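Local atomic coordinates of uncharacterized protein (Deinococcus radiodurans, PDB entry 3GG7), a protein that binds manganese and is probably a metal-dependent hydrolase of the TatD family that acts on ester bonds, its exact function being unknown. Residues D11-P16 / A206-D211; A45-A48 / H52-T55; H108-C113 / P140-P145; L147-G152 / P171-T176. One frame throughout, in Å; residues are numbered along the deposited sequence.

Interaction 1. Residues D11-P16 / A206-D211; sequences DLYPDP and AALPWD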
loop_
_atom_site.group_PDB
_atom_site.type_symbol
_atom_site.label_atom_id
_atom_site.label_comp_id
_atom_site.label_asym_id
_atom_site.label_seq_id
_atom_site.Cartn_x
_atom_site.Cartn_y
_atom_site.Cartn_z
ATOM N N ASP A 11 -9.787 6.551 6.315
ATOM C CA ASP A 11 -10.036 7.053 7.667
ATOM C C ASP A 11 -9.410 8.436 7.933
ATOM O O ASP A 11 -9.567 8.987 9.029
ATOM C CB ASP A 11 -9.663 6.001 8.732
ATOM C CG ASP A 11 -8.181 5.699 8.792
ATOM O OD1 ASP A 11 -7.371 6.406 8.135
ATOM O OD2 ASP A 11 -7.843 4.712 9.516
ATOM N N LEU A 12 -8.727 9.009 6.946
ATOM C CA LEU A 12 -8.098 10.308 7.100
ATOM C C LEU A 12 -8.839 11.408 6.333
ATOM O O LEU A 12 -8.406 12.560 6.372
ATOM C CB LEU A 12 -6.633 10.249 6.671
ATOM C CG LEU A 12 -5.717 9.354 7.507
ATOM C CD1 LEU A 12 -4.260 9.430 7.020
ATOM C CD2 LEU A 12 -5.816 9.692 9.017
ATOM N N TYR A 13 -9.934 11.056 5.660
ATOM C CA TYR A 13 -10.787 12.057 4.992
ATOM C C TYR A 13 -11.672 12.753 6.023
ATOM O O TYR A 13 -11.992 12.186 7.060
ATOM C CB TYR A 13 -11.648 11.410 3.917
ATOM C CG TYR A 13 -10.895 11.009 2.689
ATOM C CD1 TYR A 13 -10.607 11.928 1.688
ATOM C CD2 TYR A 13 -10.437 9.714 2.532
ATOM C CE1 TYR A 13 -9.901 11.562 0.545
ATOM C CE2 TYR A 13 -9.728 9.332 1.381
ATOM C CZ TYR A 13 -9.473 10.238 0.388
ATOM O OH TYR A 13 -8.743 9.781 -0.709
ATOM N N PRO A 14 -12.109 13.992 5.723
ATOM C CA PRO A 14 -13.048 14.593 6.666
ATOM C C PRO A 14 -14.362 13.830 6.886
ATOM O O PRO A 14 -14.876 13.825 8.017
ATOM C CB PRO A 14 -13.323 15.964 6.048
ATOM C CG PRO A 14 -12.091 16.303 5.333
ATOM C CD PRO A 14 -11.517 14.989 4.806
ATOM N N ASP A 15 -14.858 13.139 5.851
ATOM C CA ASP A 15 -16.077 12.335 5.931
ATOM C C ASP A 15 -15.788 10.943 5.342
ATOM O O ASP A 15 -16.114 10.691 4.183
ATOM C CB ASP A 15 -17.205 13.041 5.153
ATOM C CG ASP A 15 -18.562 12.391 5.324
ATOM O OD1 ASP A 15 -18.673 11.217 5.739
ATOM O OD2 ASP A 15 -19.564 13.054 4.967
ATOM N N PRO A 16 -15.156 10.064 6.144
ATOM C CA PRO A 16 -14.793 8.733 5.595
ATOM C C PRO A 16 -15.944 7.909 5.072
ATOM O O PRO A 16 -15.799 7.183 4.076
ATOM C CB PRO A 16 -14.134 8.039 6.790
ATOM C CG PRO A 16 -13.522 9.168 7.553
ATOM C CD PRO A 16 -14.547 10.281 7.468
ATOM N N ALA A 206 -6.591 17.160 -2.242
ATOM C CA ALA A 206 -6.396 15.763 -1.826
ATOM C C ALA A 206 -7.011 14.808 -2.851
ATOM O O ALA A 206 -8.147 15.021 -3.301
ATOM C CB ALA A 206 -7.011 15.537 -0.476
ATOM N N ALA A 207 -6.265 13.784 -3.230
ATOM C CA ALA A 207 -6.778 12.723 -4.096
ATOM C C ALA A 207 -7.917 11.939 -3.466
ATOM O O ALA A 207 -7.954 11.748 -2.233
ATOM C CB ALA A 207 -5.679 11.770 -4.472
ATOM N N LEU A 208 -8.860 11.547 -4.321
ATOM C CA LEU A 208 -9.935 10.612 -3.984
ATOM C C LEU A 208 -9.694 9.301 -4.701
ATOM O O LEU A 208 -9.002 9.263 -5.728
ATOM C CB LEU A 208 -11.293 11.186 -4.412
ATOM C CG LEU A 208 -11.737 12.380 -3.584
ATOM C CD1 LEU A 208 -12.824 13.115 -4.384
ATOM C CD2 LEU A 208 -12.223 11.903 -2.203
ATOM N N PRO A 209 -10.264 8.192 -4.190
ATOM C CA PRO A 209 -9.990 6.880 -4.792
ATOM C C PRO A 209 -10.258 6.788 -6.290
ATOM O O PRO A 209 -9.514 6.109 -7.017
ATOM C CB PRO A 209 -10.888 5.926 -3.999
ATOM C CG PRO A 209 -11.063 6.594 -2.690
ATOM C CD PRO A 209 -11.049 8.079 -2.954
ATOM N N TRP A 210 -11.282 7.473 -6.764
ATOM C CA TRP A 210 -11.636 7.360 -8.156
ATOM C C TRP A 210 -10.697 8.164 -9.072
ATOM O O TRP A 210 -10.773 8.045 -10.298
ATOM C CB TRP A 210 -13.130 7.669 -8.393
ATOM C CG TRP A 210 -13.701 8.825 -7.650
ATOM C CD1 TRP A 210 -13.899 10.089 -8.128
ATOM C CD2 TRP A 210 -14.189 8.827 -6.308
ATOM N NE1 TRP A 210 -14.472 10.868 -7.172
ATOM C CE2 TRP A 210 -14.666 10.124 -6.038
ATOM C CE3 TRP A 210 -14.273 7.857 -5.300
ATOM C CZ2 TRP A 210 -15.202 10.480 -4.795
ATOM C CZ3 TRP A 210 -14.806 8.207 -4.077
ATOM C CH2 TRP A 210 -15.256 9.507 -3.824
ATOM N N ASP A 211 -9.743 8.904 -8.493
ATOM C CA ASP A 211 -8.676 9.517 -9.281
ATOM C C ASP A 211 -7.726 8.446 -9.816
ATOM O O ASP A 211 -6.810 8.740 -10.609
ATOM C CB ASP A 211 -7.848 10.505 -8.439
ATOM C CG ASP A 211 -8.579 11.778 -8.093
ATOM O OD1 ASP A 211 -9.408 12.259 -8.900
ATOM O OD2 ASP A 211 -8.318 12.334 -7.007
#

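Interaction 2. Residues A45-A48 / H52-T55; sequences ALAA and HVWT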
loop_
_atom_site.group_PDB
_atom_site.type_symbol
_atom_site.label_atom_id
_atom_site.label_comp_id
_atom_site.label_asym_id
_atom_site.label_seq_id
_atom_site.Cartn_x
_atom_site.Cartn_y
_atom_site.Cartn_z
ATOM N N ALA A 45 -15.037 -0.510 10.682
ATOM C CA ALA A 45 -16.474 -0.191 10.634
ATOM C C ALA A 45 -16.928 0.461 9.342
ATOM O O ALA A 45 -18.089 0.326 8.978
ATOM C CB ALA A 45 -16.835 0.691 11.805
ATOM N N LEU A 46 -16.031 1.151 8.645
ATOM C CA LEU A 46 -16.362 1.752 7.344
ATOM C C LEU A 46 -16.718 0.691 6.309
ATOM O O LEU A 46 -17.361 0.979 5.291
ATOM C CB LEU A 46 -15.218 2.626 6.804
ATOM C CG LEU A 46 -14.749 3.769 7.672
ATOM C CD1 LEU A 46 -13.472 4.370 7.167
ATOM C CD2 LEU A 46 -15.852 4.837 7.771
ATOM N N ALA A 47 -16.219 -0.520 6.507
ATOM C CA ALA A 47 -16.478 -1.583 5.574
ATOM C C ALA A 47 -17.758 -2.381 5.818
ATOM O O ALA A 47 -18.092 -3.232 4.994
ATOM C CB ALA A 47 -15.277 -2.543 5.561
ATOM N N ALA A 48 -18.455 -2.169 6.938
ATOM C CA ALA A 48 -19.663 -2.961 7.230
ATOM C C ALA A 48 -20.703 -2.735 6.154
ATOM O O ALA A 48 -21.078 -1.601 5.883
ATOM C CB ALA A 48 -20.225 -2.606 8.612
ATOM N N HIS A 52 -16.640 -3.780 -1.270
ATOM C CA HIS A 52 -15.480 -3.219 -1.986
ATOM C C HIS A 52 -14.485 -2.553 -1.085
ATOM O O HIS A 52 -13.435 -2.129 -1.570
ATOM C CB HIS A 52 -15.931 -2.226 -3.035
ATOM C CG HIS A 52 -16.620 -2.884 -4.188
ATOM N ND1 HIS A 52 -17.971 -3.156 -4.180
ATOM C CD2 HIS A 52 -16.122 -3.438 -5.315
ATOM C CE1 HIS A 52 -18.276 -3.809 -5.290
ATOM N NE2 HIS A 52 -17.179 -3.979 -6.002
ATOM N N VAL A 53 -14.756 -2.468 0.209
ATOM C CA VAL A 53 -13.835 -1.826 1.144
ATOM C C VAL A 53 -13.096 -2.933 1.907
ATOM O O VAL A 53 -13.699 -3.637 2.716
ATOM C CB VAL A 53 -14.592 -0.926 2.155
ATOM C CG1 VAL A 53 -13.608 -0.328 3.162
ATOM C CG2 VAL A 53 -15.356 0.209 1.417
ATOM N N TRP A 54 -11.807 -3.097 1.623
ATOM C CA TRP A 54 -10.977 -4.154 2.208
ATOM C C TRP A 54 -9.996 -3.482 3.154
ATOM O O TRP A 54 -9.102 -2.737 2.724
ATOM C CB TRP A 54 -10.206 -4.869 1.094
ATOM C CG TRP A 54 -11.051 -5.524 0.027
ATOM C CD1 TRP A 54 -12.422 -5.615 -0.027
ATOM C CD2 TRP A 54 -10.562 -6.223 -1.136
ATOM N NE1 TRP A 54 -12.796 -6.321 -1.147
ATOM C CE2 TRP A 54 -11.677 -6.695 -1.844
ATOM C CE3 TRP A 54 -9.280 -6.481 -1.639
ATOM C CZ2 TRP A 54 -11.562 -7.405 -3.045
ATOM C CZ3 TRP A 54 -9.170 -7.198 -2.813
ATOM C CH2 TRP A 54 -10.315 -7.659 -3.499
ATOM N N THR A 55 -10.139 -3.747 4.444
ATOM C CA THR A 55 -9.406 -2.992 5.460
ATOM C C THR A 55 -8.108 -3.725 5.855
ATOM O O THR A 55 -8.091 -4.965 6.066
ATOM C CB THR A 55 -10.274 -2.758 6.700
ATOM O OG1 THR A 55 -11.597 -2.344 6.323
ATOM C CG2 THR A 55 -9.648 -1.704 7.635
#

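Interaction 3. Residues H108-C113 / P140-P145; sequences HILRRC and PRSGTP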
loop_
_atom_site.group_PDB
_atom_site.type_symbol
_atom_site.label_atom_id
_atom_site.label_comp_id
_atom_site.label_asym_id
_atom_site.label_seq_id
_atom_site.Cartn_x
_atom_site.Cartn_y
_atom_site.Cartn_z
ATOM N N HIS A 108 8.979 -6.548 14.167
ATOM C CA HIS A 108 7.912 -7.181 14.969
ATOM C C HIS A 108 6.729 -7.553 14.069
ATOM O O HIS A 108 6.200 -8.668 14.131
ATOM C CB HIS A 108 7.456 -6.256 16.110
ATOM C CG HIS A 108 6.231 -6.721 16.839
ATOM N ND1 HIS A 108 6.285 -7.476 17.999
ATOM C CD2 HIS A 108 4.921 -6.498 16.598
ATOM C CE1 HIS A 108 5.057 -7.706 18.428
ATOM N NE2 HIS A 108 4.209 -7.129 17.593
ATOM N N ILE A 109 6.329 -6.603 13.220
ATOM C CA ILE A 109 5.189 -6.793 12.355
ATOM C C ILE A 109 5.443 -7.958 11.400
ATOM O O ILE A 109 4.591 -8.813 11.249
ATOM C CB ILE A 109 4.819 -5.494 11.623
ATOM C CG1 ILE A 109 4.041 -4.590 12.610
ATOM C CG2 ILE A 109 3.995 -5.790 10.389
ATOM C CD1 ILE A 109 3.730 -3.192 12.128
ATOM N N LEU A 110 6.615 -7.998 10.782
ATOM C CA LEU A 110 6.928 -9.066 9.838
ATOM C C LEU A 110 6.941 -10.422 10.531
ATOM O O LEU A 110 6.385 -11.379 10.010
ATOM C CB LEU A 110 8.254 -8.794 9.141
ATOM C CG LEU A 110 8.297 -7.564 8.244
ATOM C CD1 LEU A 110 9.667 -7.412 7.623
ATOM C CD2 LEU A 110 7.238 -7.632 7.125
ATOM N N ARG A 111 7.499 -10.473 11.728
ATOM C CA ARG A 111 7.523 -11.719 12.480
ATOM C C ARG A 111 6.112 -12.201 12.859
ATOM O O ARG A 111 5.806 -13.389 12.708
ATOM C CB ARG A 111 8.425 -11.581 13.701
ATOM C CG ARG A 111 9.898 -11.435 13.341
ATOM C CD ARG A 111 10.785 -11.897 14.483
ATOM N NE ARG A 111 12.122 -11.303 14.463
ATOM C CZ ARG A 111 13.073 -11.550 13.556
ATOM N NH1 ARG A 111 12.866 -12.375 12.523
ATOM N NH2 ARG A 111 14.256 -10.950 13.676
ATOM N N ARG A 112 5.238 -11.283 13.292
ATOM C CA ARG A 112 3.863 -11.649 13.644
ATOM C C ARG A 112 3.106 -12.092 12.406
ATOM O O ARG A 112 2.328 -13.047 12.459
ATOM C CB ARG A 112 3.127 -10.504 14.330
ATOM C CG ARG A 112 3.793 -10.013 15.614
ATOM C CD ARG A 112 3.737 -11.032 16.746
ATOM N NE ARG A 112 4.732 -12.098 16.619
ATOM C CZ ARG A 112 6.041 -11.977 16.866
ATOM N NH1 ARG A 112 6.835 -13.036 16.713
ATOM N NH2 ARG A 112 6.575 -10.819 17.249
ATOM N N CYS A 113 3.363 -11.449 11.262
ATOM C CA CYS A 113 2.752 -11.886 10.008
ATOM C C CYS A 113 3.162 -13.329 9.712
ATOM O O CYS A 113 2.326 -14.157 9.401
ATOM C CB CYS A 113 3.133 -10.998 8.847
ATOM S SG CYS A 113 2.284 -9.378 8.891
ATOM N N PRO A 140 11.159 -13.854 4.698
ATOM C CA PRO A 140 10.434 -14.222 3.481
ATOM C C PRO A 140 9.080 -14.879 3.724
ATOM O O PRO A 140 8.245 -14.859 2.832
ATOM C CB PRO A 140 11.385 -15.216 2.781
ATOM C CG PRO A 140 12.175 -15.769 3.857
ATOM C CD PRO A 140 12.365 -14.681 4.867
ATOM N N ARG A 141 8.837 -15.402 4.921
ATOM C CA ARG A 141 7.557 -16.045 5.213
ATOM C C ARG A 141 6.505 -15.080 5.789
ATOM O O ARG A 141 5.420 -15.510 6.170
ATOM C CB ARG A 141 7.772 -17.211 6.171
ATOM C CG ARG A 141 8.554 -18.347 5.562
ATOM C CD ARG A 141 8.653 -19.478 6.538
ATOM N NE ARG A 141 9.529 -20.527 6.031
ATOM C CZ ARG A 141 10.823 -20.668 6.332
ATOM N NH1 ARG A 141 11.436 -19.827 7.164
ATOM N NH2 ARG A 141 11.509 -21.673 5.795
ATOM N N SER A 142 6.822 -13.785 5.811
ATOM C CA SER A 142 5.873 -12.768 6.286
ATOM C C SER A 142 4.702 -12.561 5.322
ATOM O O SER A 142 3.644 -12.037 5.709
ATOM C CB SER A 142 6.579 -11.438 6.550
ATOM O OG SER A 142 7.281 -11.003 5.414
ATOM N N GLY A 143 4.884 -12.964 4.074
ATOM C CA GLY A 143 3.823 -12.957 3.090
ATOM C C GLY A 143 4.244 -12.302 1.798
ATOM O O GLY A 143 5.407 -12.413 1.390
ATOM N N THR A 144 3.296 -11.650 1.126
ATOM C CA THR A 144 3.516 -11.048 -0.191
ATOM C C THR A 144 3.670 -9.546 -0.041
ATOM O O THR A 144 2.707 -8.874 0.351
ATOM C CB THR A 144 2.359 -11.342 -1.174
ATOM O OG1 THR A 144 2.217 -12.759 -1.287
ATOM C CG2 THR A 144 2.631 -10.711 -2.579
ATOM N N PRO A 145 4.866 -9.005 -0.313
ATOM C CA PRO A 145 5.095 -7.584 -0.089
ATOM C C PRO A 145 4.748 -6.741 -1.283
ATOM O O PRO A 145 5.245 -6.977 -2.395
ATOM C CB PRO A 145 6.602 -7.505 0.188
ATOM C CG PRO A 145 7.207 -8.697 -0.498
ATOM C CD PRO A 145 6.108 -9.724 -0.667
#

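Interaction 4. Residues L147-G152 / P171-T176; sequences LHWYSG and PTMVRT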
loop_
_atom_site.group_PDB
_atom_site.type_symbol
_atom_site.label_atom_id
_atom_site.label_comp_id
_atom_site.label_asym_id
_atom_site.label_seq_id
_atom_site.Cartn_x
_atom_site.Cartn_y
_atom_site.Cartn_z
ATOM N N LEU A 147 5.213 -2.989 -2.596
ATOM C CA LEU A 147 5.849 -1.730 -2.345
ATOM C C LEU A 147 4.961 -0.643 -2.889
ATOM O O LEU A 147 4.762 -0.495 -4.095
ATOM C CB LEU A 147 7.259 -1.697 -2.966
ATOM C CG LEU A 147 8.156 -2.788 -2.407
ATOM C CD1 LEU A 147 9.541 -2.618 -3.036
ATOM C CD2 LEU A 147 8.264 -2.730 -0.910
ATOM N N HIS A 148 4.399 0.136 -1.969
ATOM C CA HIS A 148 3.481 1.213 -2.323
ATOM C C HIS A 148 4.280 2.490 -2.649
ATOM O O HIS A 148 5.231 2.835 -1.949
ATOM C CB HIS A 148 2.466 1.399 -1.184
ATOM C CG HIS A 148 2.424 2.777 -0.608
ATOM N ND1 HIS A 148 1.809 3.832 -1.246
ATOM C CD2 HIS A 148 2.886 3.264 0.569
ATOM C CE1 HIS A 148 1.923 4.917 -0.495
ATOM N NE2 HIS A 148 2.579 4.597 0.604
ATOM N N TRP A 149 3.918 3.125 -3.761
ATOM C CA TRP A 149 4.557 4.357 -4.240
ATOM C C TRP A 149 6.087 4.272 -4.165
ATOM O O TRP A 149 6.749 5.103 -3.530
ATOM C CB TRP A 149 4.035 5.559 -3.442
ATOM C CG TRP A 149 4.325 6.928 -4.039
ATOM C CD1 TRP A 149 5.228 7.251 -5.033
ATOM C CD2 TRP A 149 3.708 8.164 -3.649
ATOM N NE1 TRP A 149 5.206 8.603 -5.262
ATOM C CE2 TRP A 149 4.289 9.189 -4.431
ATOM C CE3 TRP A 149 2.726 8.504 -2.698
ATOM C CZ2 TRP A 149 3.914 10.527 -4.304
ATOM C CZ3 TRP A 149 2.363 9.836 -2.567
ATOM C CH2 TRP A 149 2.954 10.831 -3.372
ATOM N N TYR A 150 6.633 3.252 -4.804
ATOM C CA TYR A 150 8.073 3.056 -4.840
ATOM C C TYR A 150 8.772 4.243 -5.526
ATOM O O TYR A 150 8.386 4.657 -6.615
ATOM C CB TYR A 150 8.408 1.733 -5.531
ATOM C CG TYR A 150 9.880 1.481 -5.576
ATOM C CD1 TYR A 150 10.533 0.902 -4.508
ATOM C CD2 TYR A 150 10.646 1.926 -6.678
ATOM C CE1 TYR A 150 11.939 0.724 -4.527
ATOM C CE2 TYR A 150 12.013 1.753 -6.702
ATOM C CZ TYR A 150 12.652 1.161 -5.634
ATOM O OH TYR A 150 14.017 0.999 -5.658
ATOM N N SER A 151 9.790 4.799 -4.864
ATOM C CA SER A 151 10.493 5.985 -5.375
ATOM C C SER A 151 12.009 5.864 -5.221
ATOM O O SER A 151 12.721 6.881 -5.214
ATOM C CB SER A 151 9.975 7.265 -4.703
ATOM O OG SER A 151 10.365 7.361 -3.348
ATOM N N GLY A 152 12.495 4.639 -5.094
ATOM C CA GLY A 152 13.919 4.369 -4.974
ATOM C C GLY A 152 14.561 4.233 -6.340
ATOM O O GLY A 152 13.979 4.609 -7.363
ATOM N N PRO A 171 -0.720 8.264 -9.127
ATOM C CA PRO A 171 -0.738 9.344 -10.119
ATOM C C PRO A 171 0.609 10.014 -10.392
ATOM O O PRO A 171 0.895 10.368 -11.543
ATOM C CB PRO A 171 -1.701 10.350 -9.499
ATOM C CG PRO A 171 -2.661 9.493 -8.702
ATOM C CD PRO A 171 -1.783 8.425 -8.118
ATOM N N THR A 172 1.433 10.199 -9.364
ATOM C CA THR A 172 2.700 10.915 -9.555
ATOM C C THR A 172 3.669 10.052 -10.363
ATOM O O THR A 172 4.374 10.558 -11.236
ATOM C CB THR A 172 3.341 11.372 -8.219
ATOM O OG1 THR A 172 3.702 10.238 -7.425
ATOM C CG2 THR A 172 2.394 12.251 -7.434
ATOM N N MET A 173 3.667 8.748 -10.115
ATOM C CA MET A 173 4.565 7.827 -10.804
ATOM C C MET A 173 4.320 7.734 -12.314
ATOM O O MET A 173 5.279 7.630 -13.084
ATOM C CB MET A 173 4.497 6.433 -10.174
ATOM C CG MET A 173 5.086 6.372 -8.765
ATOM S SD MET A 173 5.076 4.718 -8.054
ATOM C CE MET A 173 6.315 3.860 -9.060
ATOM N N VAL A 174 3.062 7.755 -12.747
ATOM C CA VAL A 174 2.763 7.631 -14.177
ATOM C C VAL A 174 2.966 8.936 -14.955
ATOM O O VAL A 174 2.988 8.904 -16.185
ATOM C CB VAL A 174 1.330 7.109 -14.462
ATOM C CG1 VAL A 174 1.119 5.741 -13.830
ATOM C CG2 VAL A 174 0.276 8.126 -14.027
ATOM N N ARG A 175 3.126 10.050 -14.242
ATOM C CA ARG A 175 3.249 11.391 -14.838
ATOM C C ARG A 175 4.670 11.979 -14.777
ATOM O O ARG A 175 4.869 13.147 -15.151
ATOM C CB ARG A 175 2.276 12.353 -14.138
ATOM N N THR A 176 5.648 11.210 -14.290
ATOM C CA THR A 176 7.041 11.675 -14.196
ATOM C C THR A 176 7.983 10.768 -14.984
ATOM O O THR A 176 7.692 9.587 -15.192
ATOM C CB THR A 176 7.542 11.765 -12.725
ATOM O OG1 THR A 176 7.523 10.465 -12.110
ATOM C CG2 THR A 176 6.689 12.737 -11.916
#

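Interaction 1. Residues D11-P16 / A206-D211
Y13 and L208 meet with similar first torsions. In Y13 the ring carbon CG stands anti to the carbonyl carbon (chi1 -73°), and this carries the phenol across to the 206-211 loop. In L208, CG is likewise anti to its carbonyl carbon (chi1 -70°), which brings the branch CD2 to the ring. The phenol oxygen donates a hydrogen bond to the backbone carbonyl of A207, Y13 OH to A207 O, at 2.6 Å. A207 O sits at the ring edge, close to its plane. The hydroxyl approaches at a C=O...donor angle of 135°, tilted out of the carbonyl plane. L208 CD2 touches Y13 CE1 at 3.6 Å, obliquely to the ring. P209 CD lies 3.6 Å from Y13 OH. The two loops belong to a TIM-barrel fold of the TatD type: 11-16 follows strand 4-8, while the loop 206-211 leads into helix 212-223. V19 of helix 16-25 packs on both Y13 and P209, and so does V8 of strand 4-8. Within the second loop, L208 N donates to D211 OD2 at 2.9 Å, meeting the carboxylate from above its plane. D211 N in turn bonds to L208 O, closing the turn through P209 and W210.

Interaction 2. Residues A45-A48 / H52-T55
The A47 methyl points toward the strand and meets V53, whose side chain points back toward 45-48. The two residues face each other with their CA atoms 5.2 Å apart. A47 CB lies 3.7 Å from V53 CG1. That branch stands anti to the backbone N of V53 (chi1 177°), and it meets both CB and CA of A47. The other branch, V53 CG2, comes only to 4.4 Å from L46 O, a loose approach.

The alanine methyl also rests on the strand backbone, with A47 CB 3.4 Å from V53 O. T55, two residues along the strand and also directed toward 45-48, is the other neighbour. T55 OG1 lies 3.8 Å from A47 CB. W54, between them, points to the other side of the strand. The contact is therefore made by packing of a small methyl against a valine, a threonine and a peptide carbonyl. The segment 45-48 makes one helix-like turn, with A48 N bonded to A45 O at 3.2 Å.

Strand 29-32, helix 40-44 and strand 53-55 form a beta-alpha-beta unit of the TIM-barrel fold, and 45-48 lies in the link from helix to strand. Residues W40, T43 and L44 of helix 40-44 touch T55. L46 packs on P16 and V17 of helix 16-25. Strand 53-55 is hydrogen-bonded through W54 to V30 and S32 of strand 29-32, its parallel neighbour.

Interaction 3. Residues H108-C113 / P140-P145
L110 is the first residue of 108-113 to reach S142. Its branch CD2 lies 3.9 Å from S142 CB and 3.8 Å from S142 OG. The leucine CG is anti to its own carbonyl carbon (chi1 -65°), and CD2 is the branch that reaches the serine. The backbone of L110 takes part as well, because S142 CB rests 3.5 Å from L110 O. The serine methylene thus sits against both the carbonyl and the side chain of one residue of the helix.

R111 points away from 140-145, and R112 takes no part in the contact. R112 lays its CG over one face of the H108 ring, a turn back along the helix, and its guanidinium forms a salt bridge with D115. The helix here is regular, with R112 N bonded to H108 O at 2.9 Å.

The fold is the TatD-type TIM barrel, in which helices lie outside a parallel sheet. Helix 99-115 packs on strand 119-124, where L110 and C113 both touch L121. It also meets the turn that leads from helix 129-138 into strand 143-148.

C113, one turn after L110, points toward that turn. Its CB lies 3.3 Å from S142 O and 4.2 Å from S142 CB. The serine hydroxyl is used within its own loop: S142 OG is hydrogen-bonded to the backbone carbonyl of N139, just before the segment. With OG placed between the backbone N and the carbonyl carbon (chi1 55°), the hydroxyl keeps that bond while CB faces the helix.

Interaction 4. Residues L147-G152 / P171-T176
This contact joins two loops that follow neighbouring parallel strands of the barrel, 143-148 and 166-169, at the rim near the metal site. W149 comes directly after H148, a predicted ligand of a second divalent metal. The 171-176 segment starts as a short, weakly bonded helix, and its T172 and M173 both point toward 147-152.

The indole of W149 crosses T172 at about a right angle. T172 OG1 lies 3.1 Å from W149 CZ2 and 3.2 Å from W149 CE2. It is also close to NE1, but the angle is too poor for a hydrogen bond. T172 CG2 adds a weaker touch, 3.9 Å from W149 CZ2.

M173 crosses the indole obliquely at the pyrrole end, with its CG 3.8 Å from W149 CD1. Its sulfur SD sits 4.9 Å from the centroid of the five-membered ring, 59° off the ring normal. This is an oblique Met-aromatic contact. A bend at the last torsion (chi3 70°) turns the methyl onward to the backbone, where M173 CE lies 3.3 Å from Y150 O. One methionine thus spans the side chain of W149 and the carbonyl of the next residue.

The ring of Y150 leads away toward helix 154-162, and its hydroxyl is hydrogen-bonded to S153 O. W149 lies close to D196, a manganese ligand, and touches E194, whose carboxylate is hydrogen-bonded to H148 ND1. Metal-binding residues at the strand ends and loops of a barrel are typical of the metallo-dependent hydrolases.

In the fold
All four contacts fall within one TatD-type barrel. Interactions 2, 3 and 4 follow one another along the chain, nested inside the long loop closed by interaction 1. Interactions 1 and 2 have centres 14 Å apart and touch through P16 CB and L46 CD1 at 3.7 Å. Interactions 3 and 4 use the start and end of strand 143-148, with centres 23 Å apart on opposite sides of the chain's centre. The side chain of W149 in interaction 4 is about 7 Å from the manganese ion, and that of Y13 in interaction 1 about 10 Å from the same ion. Interactions 1 and 4 thus join loops near the metal site, while interactions 2 and 3 pack helix-strand parts farther off.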